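Local coordinates for LipS lipolytic enzyme (Unidentified, PDB 4FBL), which probably hydrolyses the ester bonds of lipids, as a thermostable lipolytic enzyme with an alpha/beta-hydrolase fold, at residues 50-55 and 276-281; 72-77 and 269-274; 54-59 and 65-70. One frame throughout, in Å; residues are numbered along the deposited sequence.

Contact 1 of 3, residues 50-55 and 276-281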
ATOM      1  N   SER C  50      -2.842 -19.342 -30.982  1.00 28.10           N
ATOM      2  CA  SER C  50      -1.406 -19.274 -31.345  1.00 27.52           C
ATOM      3  C   SER C  50      -0.411 -19.154 -30.235  1.00 28.36           C
ATOM      4  O   SER C  50      -0.740 -19.112 -29.036  1.00 26.89           O
ATOM      5  CB  SER C  50      -1.105 -18.160 -32.319  1.00 29.86           C
ATOM      6  OG  SER C  50      -1.465 -16.872 -31.803  1.00 29.79           O
ATOM      7  N   ARG C  51       0.819 -19.101 -30.693  1.00 25.82           N
ATOM      8  CA  ARG C  51       1.986 -18.914 -29.913  1.00 24.92           C
ATOM      9  C   ARG C  51       2.054 -17.513 -29.262  1.00 23.73           C
ATOM     10  O   ARG C  51       2.904 -17.256 -28.476  1.00 24.32           O
ATOM     11  CB  ARG C  51       3.183 -19.144 -30.797  1.00 26.77           C
ATOM     12  CG  ARG C  51       3.227 -18.320 -32.094  1.00 31.12           C
ATOM     13  CD  ARG C  51       4.204 -18.910 -33.102  1.00 37.42           C
ATOM     14  NE  ARG C  51       4.595 -18.011 -34.186  1.00 43.21           N
ATOM     15  CZ  ARG C  51       4.192 -18.119 -35.439  1.00 41.85           C
ATOM     16  NH1 ARG C  51       3.392 -19.085 -35.773  1.00 41.22           N
ATOM     17  NH2 ARG C  51       4.583 -17.252 -36.349  1.00 42.80           N
ATOM     18  N   ILE C  52       1.141 -16.632 -29.601  1.00 21.81           N
ATOM     19  CA  ILE C  52       1.104 -15.313 -28.891  1.00 22.99           C
ATOM     20  C   ILE C  52      -0.090 -15.314 -27.912  1.00 21.64           C
ATOM     21  O   ILE C  52      -1.191 -15.639 -28.324  1.00 22.82           O
ATOM     22  CB  ILE C  52       0.994 -14.195 -29.880  1.00 21.48           C
ATOM     23  CG1 ILE C  52       2.292 -14.159 -30.766  1.00 22.31           C
ATOM     24  CG2 ILE C  52       0.899 -12.771 -29.114  1.00 22.35           C
ATOM     25  CD1 ILE C  52       2.062 -13.270 -32.032  1.00 21.09           C
ATOM     26  N   GLY C  53       0.145 -14.991 -26.640  1.00 20.40           N
ATOM     27  CA  GLY C  53      -0.969 -15.088 -25.649  1.00 20.60           C
ATOM     28  C   GLY C  53      -1.253 -13.779 -24.880  1.00 20.26           C
ATOM     29  O   GLY C  53      -0.373 -12.926 -24.777  1.00 20.08           O
ATOM     30  N   VAL C  54      -2.473 -13.624 -24.385  1.00 20.37           N
ATOM     31  CA  VAL C  54      -2.896 -12.381 -23.691  1.00 20.15           C
ATOM     32  C   VAL C  54      -3.497 -12.794 -22.350  1.00 19.82           C
ATOM     33  O   VAL C  54      -4.447 -13.625 -22.333  1.00 20.12           O
ATOM     34  CB  VAL C  54      -3.981 -11.559 -24.466  1.00 19.79           C
ATOM     35  CG1 VAL C  54      -4.194 -10.145 -23.836  1.00 16.20           C
ATOM     36  CG2 VAL C  54      -3.607 -11.425 -25.968  1.00 20.93           C
ATOM     37  N   LEU C  55      -3.016 -12.157 -21.266  1.00 17.95           N
ATOM     38  CA  LEU C  55      -3.546 -12.383 -19.935  1.00 15.67           C
ATOM     39  C   LEU C  55      -4.469 -11.199 -19.710  1.00 16.68           C
ATOM     40  O   LEU C  55      -4.046 -10.061 -19.909  1.00 14.51           O
ATOM     41  CB  LEU C  55      -2.358 -12.361 -18.944  1.00 16.57           C
ATOM     42  CG  LEU C  55      -2.601 -13.122 -17.618  1.00 17.01           C
ATOM     43  CD1 LEU C  55      -1.277 -13.184 -16.820  1.00 13.67           C
ATOM     44  CD2 LEU C  55      -3.640 -12.435 -16.724  1.00 14.28           C
ATOM     45  N   ALA C 276      -4.419  -3.927 -32.447  1.00 20.49           N
ATOM     46  CA  ALA C 276      -3.379  -3.248 -33.259  1.00 21.20           C
ATOM     47  C   ALA C 276      -1.979  -3.225 -32.540  1.00 22.13           C
ATOM     48  O   ALA C 276      -0.869  -3.449 -33.131  1.00 20.33           O
ATOM     49  CB  ALA C 276      -3.864  -1.842 -33.619  1.00 21.15           C
ATOM     50  N   PHE C 277      -2.048  -2.941 -31.255  1.00 20.84           N
ATOM     51  CA  PHE C 277      -0.889  -2.860 -30.401  1.00 19.06           C
ATOM     52  C   PHE C 277      -0.185  -4.221 -30.271  1.00 19.19           C
ATOM     53  O   PHE C 277       1.057  -4.324 -30.348  1.00 18.70           O
ATOM     54  CB  PHE C 277      -1.379  -2.389 -29.017  1.00 19.69           C
ATOM     55  CG  PHE C 277      -0.255  -2.351 -27.936  1.00 21.07           C
ATOM     56  CD1 PHE C 277       0.720  -1.338 -27.948  1.00 18.83           C
ATOM     57  CD2 PHE C 277      -0.182  -3.339 -26.972  1.00 17.52           C
ATOM     58  CE1 PHE C 277       1.745  -1.337 -26.930  1.00 20.02           C
ATOM     59  CE2 PHE C 277       0.857  -3.361 -25.999  1.00 15.47           C
ATOM     60  CZ  PHE C 277       1.760  -2.376 -25.950  1.00 15.88           C
ATOM     61  N   ILE C 278      -0.961  -5.264 -30.016  1.00 18.80           N
ATOM     62  CA  ILE C 278      -0.433  -6.607 -30.047  1.00 18.76           C
ATOM     63  C   ILE C 278       0.246  -7.002 -31.364  1.00 21.52           C
ATOM     64  O   ILE C 278       1.384  -7.557 -31.293  1.00 19.92           O
ATOM     65  CB  ILE C 278      -1.532  -7.674 -29.758  1.00 20.19           C
ATOM     66  CG1 ILE C 278      -1.983  -7.574 -28.282  1.00 17.98           C
ATOM     67  CG2 ILE C 278      -1.052  -9.110 -30.020  1.00 19.99           C
ATOM     68  CD1 ILE C 278      -3.425  -8.277 -27.995  1.00 20.50           C
ATOM     69  N   ARG C 279      -0.422  -6.795 -32.507  1.00 20.02           N
ATOM     70  CA  ARG C 279       0.195  -7.111 -33.854  1.00 23.60           C
ATOM     71  C   ARG C 279       1.482  -6.360 -34.119  1.00 23.66           C
ATOM     72  O   ARG C 279       2.327  -6.753 -34.952  1.00 23.60           O
ATOM     73  CB  ARG C 279      -0.690  -6.552 -34.994  1.00 23.29           C
ATOM     74  CG  ARG C 279      -1.881  -7.252 -35.358  1.00 30.57           C
ATOM     75  CD  ARG C 279      -2.308  -6.795 -36.841  1.00 39.30           C
ATOM     76  NE  ARG C 279      -2.746  -5.379 -36.963  1.00 43.39           N
ATOM     77  CZ  ARG C 279      -3.889  -4.887 -36.431  1.00 44.12           C
ATOM     78  NH1 ARG C 279      -4.766  -5.635 -35.687  1.00 33.67           N
ATOM     79  NH2 ARG C 279      -4.139  -3.610 -36.637  1.00 45.52           N
ATOM     80  N   LYS C 280       1.563  -5.163 -33.542  1.00 24.61           N
ATOM     81  CA  LYS C 280       2.707  -4.321 -33.850  1.00 26.57           C
ATOM     82  C   LYS C 280       3.818  -4.428 -32.831  1.00 24.61           C
ATOM     83  O   LYS C 280       4.795  -3.741 -32.956  1.00 24.52           O
ATOM     84  CB  LYS C 280       2.340  -2.870 -34.076  1.00 26.76           C
ATOM     85  CG  LYS C 280       2.373  -2.573 -35.585  1.00 36.42           C
ATOM     86  CD  LYS C 280       1.391  -1.547 -36.043  1.00 41.60           C
ATOM     87  CE  LYS C 280       0.056  -1.756 -35.421  1.00 44.76           C
ATOM     88  NZ  LYS C 280      -0.797  -0.571 -35.792  1.00 52.33           N
ATOM     89  N   HIS C 281       3.689  -5.293 -31.836  1.00 22.35           N
ATOM     90  CA  HIS C 281       4.810  -5.424 -30.864  1.00 20.99           C
ATOM     91  C   HIS C 281       5.247  -6.816 -30.645  1.00 20.53           C
ATOM     92  O   HIS C 281       4.723  -7.737 -31.260  1.00 23.97           O
ATOM     93  CB  HIS C 281       4.445  -4.725 -29.548  1.00 19.20           C
ATOM     94  CG  HIS C 281       4.295  -3.252 -29.719  1.00 21.03           C
ATOM     95  ND1 HIS C 281       3.123  -2.684 -30.189  1.00 25.48           N
ATOM     96  CD2 HIS C 281       5.208  -2.244 -29.643  1.00 19.68           C
ATOM     97  CE1 HIS C 281       3.301  -1.375 -30.325  1.00 22.95           C
ATOM     98  NE2 HIS C 281       4.540  -1.079 -29.974  1.00 21.59           N
TER
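Ile278 meets Ile52 and Val54 through aliphatic branches alone, and the flat groups lie beside this junction, at the C-terminal end of the helix. One face of the His281 ring takes the rim of Phe277, whose CE1 lies 3.7 Å above the imidazole plane, and in return CG of His281 sits over a face of the Phe277 ring. At the imidazole edge, in its plane, is the carbonyl end of Phe277: ND1 of His281 donates to O of Phe277 over 2.6 Å, nearly straight and onto a lone pair, so that the ring is fixed in rotation. The last residue of the chain is thereby folded back on the final turn of the helix.

Across the contact the closest meeting is CG2 of Val54 with CD1 of Ile278, at 3.7 Å. Ile278 holds CG1 anti to its carbonyl carbon (chi1 -69°), and an extended second torsion then carries CD1 out to the strand. CG2 of Ile278, its other branch, faces CG2 of Ile52 more loosely, at 4.2 Å. Beta-branched residues suit the strand, where Ile52 and Val54 point to the same side while Gly53 between them has no side chain. Around Ile278, Tyr79, Phe123 and Met149 continue the apolar surroundings.

A C-terminal helix laid on one face of the central, mostly parallel sheet is the layout of the alpha/beta-hydrolase fold. The strand's backbone bonds run within the sheet to strands 80-83 and 121-127, while the helix end packs on its face through side chains alone, by dispersion and exclusion of water, with little directional constraint.

Contact 2 of 3, residues 72-77 and 269-274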
ATOM      1  N   GLU C  72     -13.029 -12.141 -25.648  1.00 23.86           N
ATOM      2  CA  GLU C  72     -13.544 -12.875 -26.835  1.00 27.25           C
ATOM      3  C   GLU C  72     -12.947 -12.301 -28.122  1.00 25.80           C
ATOM      4  O   GLU C  72     -12.592 -13.063 -29.017  1.00 26.22           O
ATOM      5  CB  GLU C  72     -15.039 -12.658 -27.052  1.00 28.15           C
ATOM      6  CG  GLU C  72     -15.893 -12.730 -25.876  1.00 35.83           C
ATOM      7  CD  GLU C  72     -16.480 -14.084 -25.712  1.00 46.19           C
ATOM      8  OE1 GLU C  72     -15.693 -15.039 -25.948  1.00 51.34           O
ATOM      9  OE2 GLU C  72     -17.684 -14.167 -25.321  1.00 43.93           O
ATOM     10  N   GLY C  73     -12.949 -10.968 -28.244  1.00 24.55           N
ATOM     11  CA  GLY C  73     -12.202 -10.330 -29.303  1.00 25.04           C
ATOM     12  C   GLY C  73     -10.792 -10.853 -29.547  1.00 25.95           C
ATOM     13  O   GLY C  73     -10.467 -11.135 -30.693  1.00 27.00           O
ATOM     14  N   PHE C  74      -9.927 -10.967 -28.513  1.00 24.38           N
ATOM     15  CA  PHE C  74      -8.606 -11.492 -28.710  1.00 23.52           C
ATOM     16  C   PHE C  74      -8.678 -12.971 -29.100  1.00 24.51           C
ATOM     17  O   PHE C  74      -7.822 -13.433 -29.841  1.00 23.48           O
ATOM     18  CB  PHE C  74      -7.709 -11.415 -27.416  1.00 23.01           C
ATOM     19  CG  PHE C  74      -7.525 -10.013 -26.842  1.00 23.61           C
ATOM     20  CD1 PHE C  74      -7.236  -8.909 -27.691  1.00 17.48           C
ATOM     21  CD2 PHE C  74      -7.631  -9.811 -25.434  1.00 19.78           C
ATOM     22  CE1 PHE C  74      -7.062  -7.637 -27.184  1.00 21.36           C
ATOM     23  CE2 PHE C  74      -7.477  -8.515 -24.882  1.00 21.88           C
ATOM     24  CZ  PHE C  74      -7.142  -7.392 -25.778  1.00 19.05           C
ATOM     25  N   ALA C  75      -9.579 -13.747 -28.491  1.00 24.38           N
ATOM     26  CA  ALA C  75      -9.692 -15.163 -28.905  1.00 26.98           C
ATOM     27  C   ALA C  75     -10.162 -15.341 -30.406  1.00 28.52           C
ATOM     28  O   ALA C  75      -9.568 -16.152 -31.128  1.00 28.34           O
ATOM     29  CB  ALA C  75     -10.521 -16.007 -27.968  1.00 25.18           C
ATOM     30  N   ARG C  76     -11.161 -14.581 -30.856  1.00 30.82           N
ATOM     31  CA  ARG C  76     -11.527 -14.609 -32.284  1.00 33.75           C
ATOM     32  C   ARG C  76     -10.405 -14.178 -33.187  1.00 34.89           C
ATOM     33  O   ARG C  76     -10.390 -14.575 -34.338  1.00 35.72           O
ATOM     34  CB  ARG C  76     -12.683 -13.724 -32.599  1.00 34.28           C
ATOM     35  CG  ARG C  76     -13.857 -14.153 -31.907  1.00 36.31           C
ATOM     36  CD  ARG C  76     -14.983 -13.467 -32.503  1.00 41.82           C
ATOM     37  NE  ARG C  76     -16.027 -13.826 -31.589  1.00 46.15           N
ATOM     38  CZ  ARG C  76     -16.483 -13.013 -30.651  1.00 48.07           C
ATOM     39  NH1 ARG C  76     -16.023 -11.746 -30.547  1.00 41.56           N
ATOM     40  NH2 ARG C  76     -17.417 -13.487 -29.845  1.00 45.79           N
ATOM     41  N   ALA C  77      -9.464 -13.370 -32.697  1.00 33.07           N
ATOM     42  CA  ALA C  77      -8.370 -13.013 -33.561  1.00 30.68           C
ATOM     43  C   ALA C  77      -7.334 -14.133 -33.577  1.00 29.69           C
ATOM     44  O   ALA C  77      -6.388 -14.100 -34.352  1.00 29.97           O
ATOM     45  CB  ALA C  77      -7.807 -11.687 -33.197  1.00 31.40           C
ATOM     46  N   LEU C 269     -13.265   0.805 -29.722  1.00 20.36           N
ATOM     47  CA  LEU C 269     -11.961   1.493 -29.839  1.00 20.97           C
ATOM     48  C   LEU C 269     -10.854   0.802 -28.991  1.00 20.70           C
ATOM     49  O   LEU C 269      -9.726   0.536 -29.485  1.00 20.47           O
ATOM     50  CB  LEU C 269     -12.127   2.949 -29.405  1.00 21.03           C
ATOM     51  CG  LEU C 269     -10.826   3.799 -29.381  1.00 24.28           C
ATOM     52  CD1 LEU C 269     -10.282   4.029 -30.775  1.00 23.30           C
ATOM     53  CD2 LEU C 269     -11.116   5.151 -28.772  1.00 21.41           C
ATOM     54  N   ILE C 270     -11.211   0.398 -27.760  1.00 18.97           N
ATOM     55  CA  ILE C 270     -10.224  -0.249 -26.863  1.00 18.14           C
ATOM     56  C   ILE C 270      -9.825  -1.613 -27.529  1.00 18.01           C
ATOM     57  O   ILE C 270      -8.662  -1.949 -27.556  1.00 17.26           O
ATOM     58  CB  ILE C 270     -10.826  -0.537 -25.421  1.00 17.72           C
ATOM     59  CG1 ILE C 270     -11.091   0.769 -24.675  1.00 15.50           C
ATOM     60  CG2 ILE C 270      -9.849  -1.458 -24.587  1.00 19.45           C
ATOM     61  CD1 ILE C 270     -12.007   0.577 -23.410  1.00 17.48           C
ATOM     62  N   LEU C 271     -10.787  -2.382 -28.039  1.00 17.68           N
ATOM     63  CA  LEU C 271     -10.447  -3.723 -28.599  1.00 18.41           C
ATOM     64  C   LEU C 271      -9.606  -3.513 -29.817  1.00 19.86           C
ATOM     65  O   LEU C 271      -8.575  -4.202 -30.041  1.00 18.58           O
ATOM     66  CB  LEU C 271     -11.736  -4.472 -28.990  1.00 16.60           C
ATOM     67  CG  LEU C 271     -11.598  -5.817 -29.673  1.00 20.68           C
ATOM     68  CD1 LEU C 271     -10.667  -6.808 -28.921  1.00 12.42           C
ATOM     69  CD2 LEU C 271     -12.960  -6.405 -29.934  1.00 20.71           C
ATOM     70  N   GLU C 272     -10.096  -2.605 -30.673  1.00 20.79           N
ATOM     71  CA  GLU C 272      -9.350  -2.355 -31.970  1.00 21.65           C
ATOM     72  C   GLU C 272      -7.903  -1.905 -31.728  1.00 20.61           C
ATOM     73  O   GLU C 272      -6.952  -2.433 -32.303  1.00 19.96           O
ATOM     74  CB  GLU C 272     -10.088  -1.335 -32.884  1.00 20.61           C
ATOM     75  CG  GLU C 272      -9.546  -1.297 -34.317  1.00 26.13           C
ATOM     76  CD  GLU C 272      -8.145  -0.582 -34.481  1.00 31.21           C
ATOM     77  OE1 GLU C 272      -7.842   0.402 -33.728  1.00 33.04           O
ATOM     78  OE2 GLU C 272      -7.342  -1.020 -35.385  1.00 33.49           O
ATOM     79  N   ARG C 273      -7.715  -0.884 -30.901  1.00 21.67           N
ATOM     80  CA  ARG C 273      -6.331  -0.388 -30.632  1.00 21.38           C
ATOM     81  C   ARG C 273      -5.498  -1.410 -29.847  1.00 20.38           C
ATOM     82  O   ARG C 273      -4.330  -1.446 -30.002  1.00 21.17           O
ATOM     83  CB  ARG C 273      -6.368   0.963 -29.884  1.00 20.89           C
ATOM     84  CG  ARG C 273      -7.121   1.970 -30.654  1.00 26.04           C
ATOM     85  CD  ARG C 273      -6.259   2.670 -31.723  1.00 30.44           C
ATOM     86  NE  ARG C 273      -5.991   4.032 -31.231  1.00 47.47           N
ATOM     87  CZ  ARG C 273      -6.533   5.155 -31.742  1.00 49.10           C
ATOM     88  NH1 ARG C 273      -7.321   5.153 -32.839  1.00 51.12           N
ATOM     89  NH2 ARG C 273      -6.281   6.297 -31.169  1.00 47.78           N
ATOM     90  N   SER C 274      -6.098  -2.216 -28.970  1.00 20.19           N
ATOM     91  CA  SER C 274      -5.348  -3.232 -28.227  1.00 19.05           C
ATOM     92  C   SER C 274      -4.911  -4.298 -29.212  1.00 20.20           C
ATOM     93  O   SER C 274      -3.778  -4.737 -29.148  1.00 19.29           O
ATOM     94  CB  SER C 274      -6.150  -3.910 -27.078  1.00 18.66           C
ATOM     95  OG  SER C 274      -6.565  -2.876 -26.138  1.00 20.36           O
TER
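Leu271, its CG anti to the backbone N (chi1 176°), stretches across to rest its two methyl groups on the backbone of Gly73, with CD1 at 3.9 Å and CD2 at 4.0 Å from CA of Gly73. Glycine suits this position: with no side chain between them, the isobutyl group can lie directly against the main chain of the other helix. CD1 of Leu271 also approaches CE1 of Phe74 at 4.1 Å, from an oblique direction, and the two side chains run past each other in opposite directions. The phenyl ring continues on to Ser274 and presents its edge there, CE1 and CZ both lying 3.8 Å from CB of Ser274. A small residue leaves room for the rim of the aromatic ring to come up against the helix.

What sets Ser274 in place lies one step further out. It turns its hydroxyl back to its own helix, where OG donates to O of Ile270 over 2.7 Å, tilted 32° from the carbonyl plane. That carbonyl also receives N of Ser274 on the opposite face, so a buried serine is satisfied within its helix and offers carbon to the ring.

The segments 72-76 and 269-274 run in broadly the same direction, their axes at 38° and 10.5 Å apart at closest approach. Phe69 and Leu70 extend the packing on Leu271 along the first helix, and Leu275 and Ile278 do so on Phe74 along the second. Met149 of strand 147-151 touches Phe74 and Ser274, and the two helices lie side by side on the same face of the central sheet of the alpha/beta-hydrolase fold.

Contact 3 of 3, residues 54-59 and 65-70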
ATOM      1  N   VAL C  54      -2.473 -13.624 -24.385  1.00 20.37           N
ATOM      2  CA  VAL C  54      -2.896 -12.381 -23.691  1.00 20.15           C
ATOM      3  C   VAL C  54      -3.497 -12.794 -22.350  1.00 19.82           C
ATOM      4  O   VAL C  54      -4.447 -13.625 -22.333  1.00 20.12           O
ATOM      5  CB  VAL C  54      -3.981 -11.559 -24.466  1.00 19.79           C
ATOM      6  CG1 VAL C  54      -4.194 -10.145 -23.836  1.00 16.20           C
ATOM      7  CG2 VAL C  54      -3.607 -11.425 -25.968  1.00 20.93           C
ATOM      8  N   LEU C  55      -3.016 -12.157 -21.266  1.00 17.95           N
ATOM      9  CA  LEU C  55      -3.546 -12.383 -19.935  1.00 15.67           C
ATOM     10  C   LEU C  55      -4.469 -11.199 -19.710  1.00 16.68           C
ATOM     11  O   LEU C  55      -4.046 -10.061 -19.909  1.00 14.51           O
ATOM     12  CB  LEU C  55      -2.358 -12.361 -18.944  1.00 16.57           C
ATOM     13  CG  LEU C  55      -2.601 -13.122 -17.618  1.00 17.01           C
ATOM     14  CD1 LEU C  55      -1.277 -13.184 -16.820  1.00 13.67           C
ATOM     15  CD2 LEU C  55      -3.640 -12.435 -16.724  1.00 14.28           C
ATOM     16  N   VAL C  56      -5.738 -11.465 -19.347  1.00 16.30           N
ATOM     17  CA  VAL C  56      -6.738 -10.427 -19.174  1.00 14.72           C
ATOM     18  C   VAL C  56      -7.268 -10.409 -17.769  1.00 16.67           C
ATOM     19  O   VAL C  56      -7.856 -11.397 -17.348  1.00 16.17           O
ATOM     20  CB  VAL C  56      -7.953 -10.619 -20.149  1.00 15.15           C
ATOM     21  CG1 VAL C  56      -8.872  -9.397 -20.040  1.00 13.62           C
ATOM     22  CG2 VAL C  56      -7.434 -10.825 -21.599  1.00 14.67           C
ATOM     23  N   SER C  57      -7.089  -9.293 -17.035  1.00 16.68           N
ATOM     24  CA  SER C  57      -7.433  -9.334 -15.606  1.00 15.90           C
ATOM     25  C   SER C  57      -8.599  -8.394 -15.258  1.00 15.68           C
ATOM     26  O   SER C  57      -8.520  -7.196 -15.548  1.00 17.77           O
ATOM     27  CB  SER C  57      -6.207  -8.873 -14.762  1.00 15.63           C
ATOM     28  OG  SER C  57      -6.621  -8.950 -13.389  1.00 19.41           O
ATOM     29  N   HIS C  58      -9.653  -8.873 -14.631  1.00 17.48           N
ATOM     30  CA  HIS C  58     -10.700  -7.955 -14.127  1.00 18.15           C
ATOM     31  C   HIS C  58     -10.258  -7.260 -12.769  1.00 18.28           C
ATOM     32  O   HIS C  58      -9.128  -7.456 -12.301  1.00 17.79           O
ATOM     33  CB  HIS C  58     -12.050  -8.723 -13.946  1.00 17.20           C
ATOM     34  CG  HIS C  58     -12.040  -9.746 -12.832  1.00 15.91           C
ATOM     35  ND1 HIS C  58     -12.149  -9.388 -11.513  1.00 13.34           N
ATOM     36  CD2 HIS C  58     -11.896 -11.100 -12.831  1.00 16.23           C
ATOM     37  CE1 HIS C  58     -12.101 -10.480 -10.745  1.00 14.77           C
ATOM     38  NE2 HIS C  58     -11.913 -11.526 -11.522  1.00 19.67           N
ATOM     39  N   GLY C  59     -11.147  -6.451 -12.166  1.00 18.37           N
ATOM     40  CA  GLY C  59     -10.754  -5.690 -10.975  1.00 17.78           C
ATOM     41  C   GLY C  59     -11.538  -6.087  -9.726  1.00 19.65           C
ATOM     42  O   GLY C  59     -12.216  -7.130  -9.707  1.00 18.39           O
ATOM     43  N   GLN C  65     -16.794 -11.160 -16.334  1.00 22.31           N
ATOM     44  CA  GLN C  65     -17.799 -10.646 -17.237  1.00 22.43           C
ATOM     45  C   GLN C  65     -17.481  -9.252 -17.693  1.00 21.93           C
ATOM     46  O   GLN C  65     -17.859  -8.847 -18.813  1.00 20.76           O
ATOM     47  CB  GLN C  65     -19.222 -10.717 -16.639  1.00 26.09           C
ATOM     48  CG  GLN C  65     -19.667  -9.450 -16.013  1.00 30.92           C
ATOM     49  CD  GLN C  65     -20.370  -8.543 -16.925  1.00 31.05           C
ATOM     50  OE1 GLN C  65     -20.936  -8.945 -17.927  1.00 37.68           O
ATOM     51  NE2 GLN C  65     -20.365  -7.307 -16.581  1.00 28.63           N
ATOM     52  N   SER C  66     -16.789  -8.445 -16.872  1.00 19.59           N
ATOM     53  CA  SER C  66     -16.606  -7.073 -17.345  1.00 17.52           C
ATOM     54  C   SER C  66     -15.539  -7.032 -18.447  1.00 18.61           C
ATOM     55  O   SER C  66     -15.437  -5.980 -19.148  1.00 20.23           O
ATOM     56  CB  SER C  66     -16.223  -6.073 -16.261  1.00 18.49           C
ATOM     57  OG  SER C  66     -15.102  -6.529 -15.563  1.00 17.69           O
ATOM     58  N   MET C  67     -14.757  -8.120 -18.565  1.00 19.16           N
ATOM     59  CA  MET C  67     -13.636  -8.201 -19.520  1.00 20.43           C
ATOM     60  C   MET C  67     -14.017  -9.133 -20.728  1.00 23.08           C
ATOM     61  O   MET C  67     -13.197  -9.338 -21.638  1.00 20.43           O
ATOM     62  CB  MET C  67     -12.389  -8.794 -18.851  1.00 20.44           C
ATOM     63  CG  MET C  67     -11.987  -8.182 -17.468  1.00 17.21           C
ATOM     64  SD  MET C  67     -11.763  -6.415 -17.669  1.00 21.54           S
ATOM     65  CE  MET C  67     -10.345  -6.068 -18.653  1.00 17.07           C
ATOM     66  N   ARG C  68     -15.221  -9.733 -20.711  1.00 25.25           N
ATOM     67  CA  ARG C  68     -15.599 -10.767 -21.693  1.00 25.14           C
ATOM     68  C   ARG C  68     -15.581 -10.295 -23.176  1.00 25.54           C
ATOM     69  O   ARG C  68     -14.975 -10.946 -24.039  1.00 25.92           O
ATOM     70  CB  ARG C  68     -16.962 -11.374 -21.303  1.00 26.46           C
ATOM     71  CG  ARG C  68     -17.166 -12.803 -21.881  1.00 33.14           C
ATOM     72  CD  ARG C  68     -18.353 -13.592 -21.226  1.00 37.82           C
ATOM     73  NE  ARG C  68     -17.805 -14.501 -20.193  1.00 45.33           N
ATOM     74  CZ  ARG C  68     -16.903 -15.470 -20.439  1.00 51.18           C
ATOM     75  NH1 ARG C  68     -16.450 -15.665 -21.689  1.00 54.07           N
ATOM     76  NH2 ARG C  68     -16.455 -16.274 -19.469  1.00 50.50           N
ATOM     77  N   PHE C  69     -16.159  -9.147 -23.458  1.00 26.41           N
ATOM     78  CA  PHE C  69     -16.096  -8.512 -24.789  1.00 28.41           C
ATOM     79  C   PHE C  69     -14.644  -8.406 -25.327  1.00 30.44           C
ATOM     80  O   PHE C  69     -14.384  -8.658 -26.539  1.00 29.43           O
ATOM     81  CB  PHE C  69     -16.811  -7.160 -24.844  1.00 26.44           C
ATOM     82  CG  PHE C  69     -16.709  -6.446 -26.199  1.00 32.40           C
ATOM     83  CD1 PHE C  69     -17.633  -6.710 -27.249  1.00 34.55           C
ATOM     84  CD2 PHE C  69     -15.700  -5.514 -26.444  1.00 31.51           C
ATOM     85  CE1 PHE C  69     -17.506  -6.056 -28.546  1.00 32.13           C
ATOM     86  CE2 PHE C  69     -15.552  -4.883 -27.702  1.00 34.10           C
ATOM     87  CZ  PHE C  69     -16.500  -5.139 -28.767  1.00 33.44           C
ATOM     88  N   LEU C  70     -13.689  -8.047 -24.460  1.00 28.55           N
ATOM     89  CA  LEU C  70     -12.357  -7.844 -24.891  1.00 26.71           C
ATOM     90  C   LEU C  70     -11.693  -9.152 -25.119  1.00 26.49           C
ATOM     91  O   LEU C  70     -10.958  -9.326 -26.101  1.00 26.02           O
ATOM     92  CB  LEU C  70     -11.598  -7.074 -23.795  1.00 26.11           C
ATOM     93  CG  LEU C  70     -10.359  -6.289 -24.088  1.00 28.45           C
ATOM     94  CD1 LEU C  70     -10.509  -5.477 -25.372  1.00 30.30           C
ATOM     95  CD2 LEU C  70     -10.054  -5.336 -22.865  1.00 24.03           C
TER
HETATM   96  O   HOH W   1     -13.655  -5.775 -13.187  1.00 23.96           O
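Met67 folds over the end of strand 52-57, and its contacts with Val56, Ser57 and His58 form the tight part of this contact. CG of Met67 lies 3.6 Å from CB of His58, and CB of Met67 is 3.8 Å from CG1 of Val56. Bends at chi2 (-56°) and chi3 (-69°) curl the chain back, so that the terminal CE reaches both Val56 and the carbonyl of Ser57, 3.8 Å from its O. A flexible, unbranched thioether suits this place, since it can follow the irregular surface where strand gives way to loop; Leu127 of strand 121-127 adds to its surroundings.

The other side is looser and polar. OG of Ser66 stays 4.1 Å from CB of His58, and the link there is made by a water, which accepts from N of Gly59 at 2.8 Å and is also hydrogen-bonded to OG of Ser66. That hydroxyl has a further hydrogen bond to O of Ser63, while O of Ser66 is hydrogen-bonded to OG1 of Thr262. Spermidine, bound in the pocket, touches Gly59.

The His58 ring turns away from Met67 and braces its own loop. ND1 donates in the ring plane to a lone pair of O of Gly59, over 2.9 Å, and NE2 is hydrogen-bonded to the backbone N of Leu86; OG of Ser57 in turn donates to O of His58.

Strand, loop and helix here begin a beta-alpha-beta unit, and the His-Gly pair is followed by Phe60 of the ligand pocket, where lipases of this fold commonly place part of the oxyanion hole. The chemistry therefore divides: van der Waals contacts of Met67, just ahead of helix 68-76, seat the entry to the helix on the end of the strand, while the bonds of histidine, serines and water are consistent with holding the loop that carries Gly59 in shape.

In the fold
From the N terminus, strand 52-57 opens both contact 1 and contact 3. Contact 3 closes first, over the short loop leading into helix 68-76, and that helix then opens contact 2. Contacts 2 and 3 follow in series. Nearly two hundred residues later helix 267-279 returns, completing contact 2 with its first half and contact 1 with its end; contact 2 therefore lies wholly within the span of contact 1, and contact 3 shares its starting strand. Phe74 joins them, touching Val54, Val56 and Ile278. Together the three contacts tie the early beta-alpha-beta unit to the C-terminal helix, running from the start of the strand to the spermidine pocket.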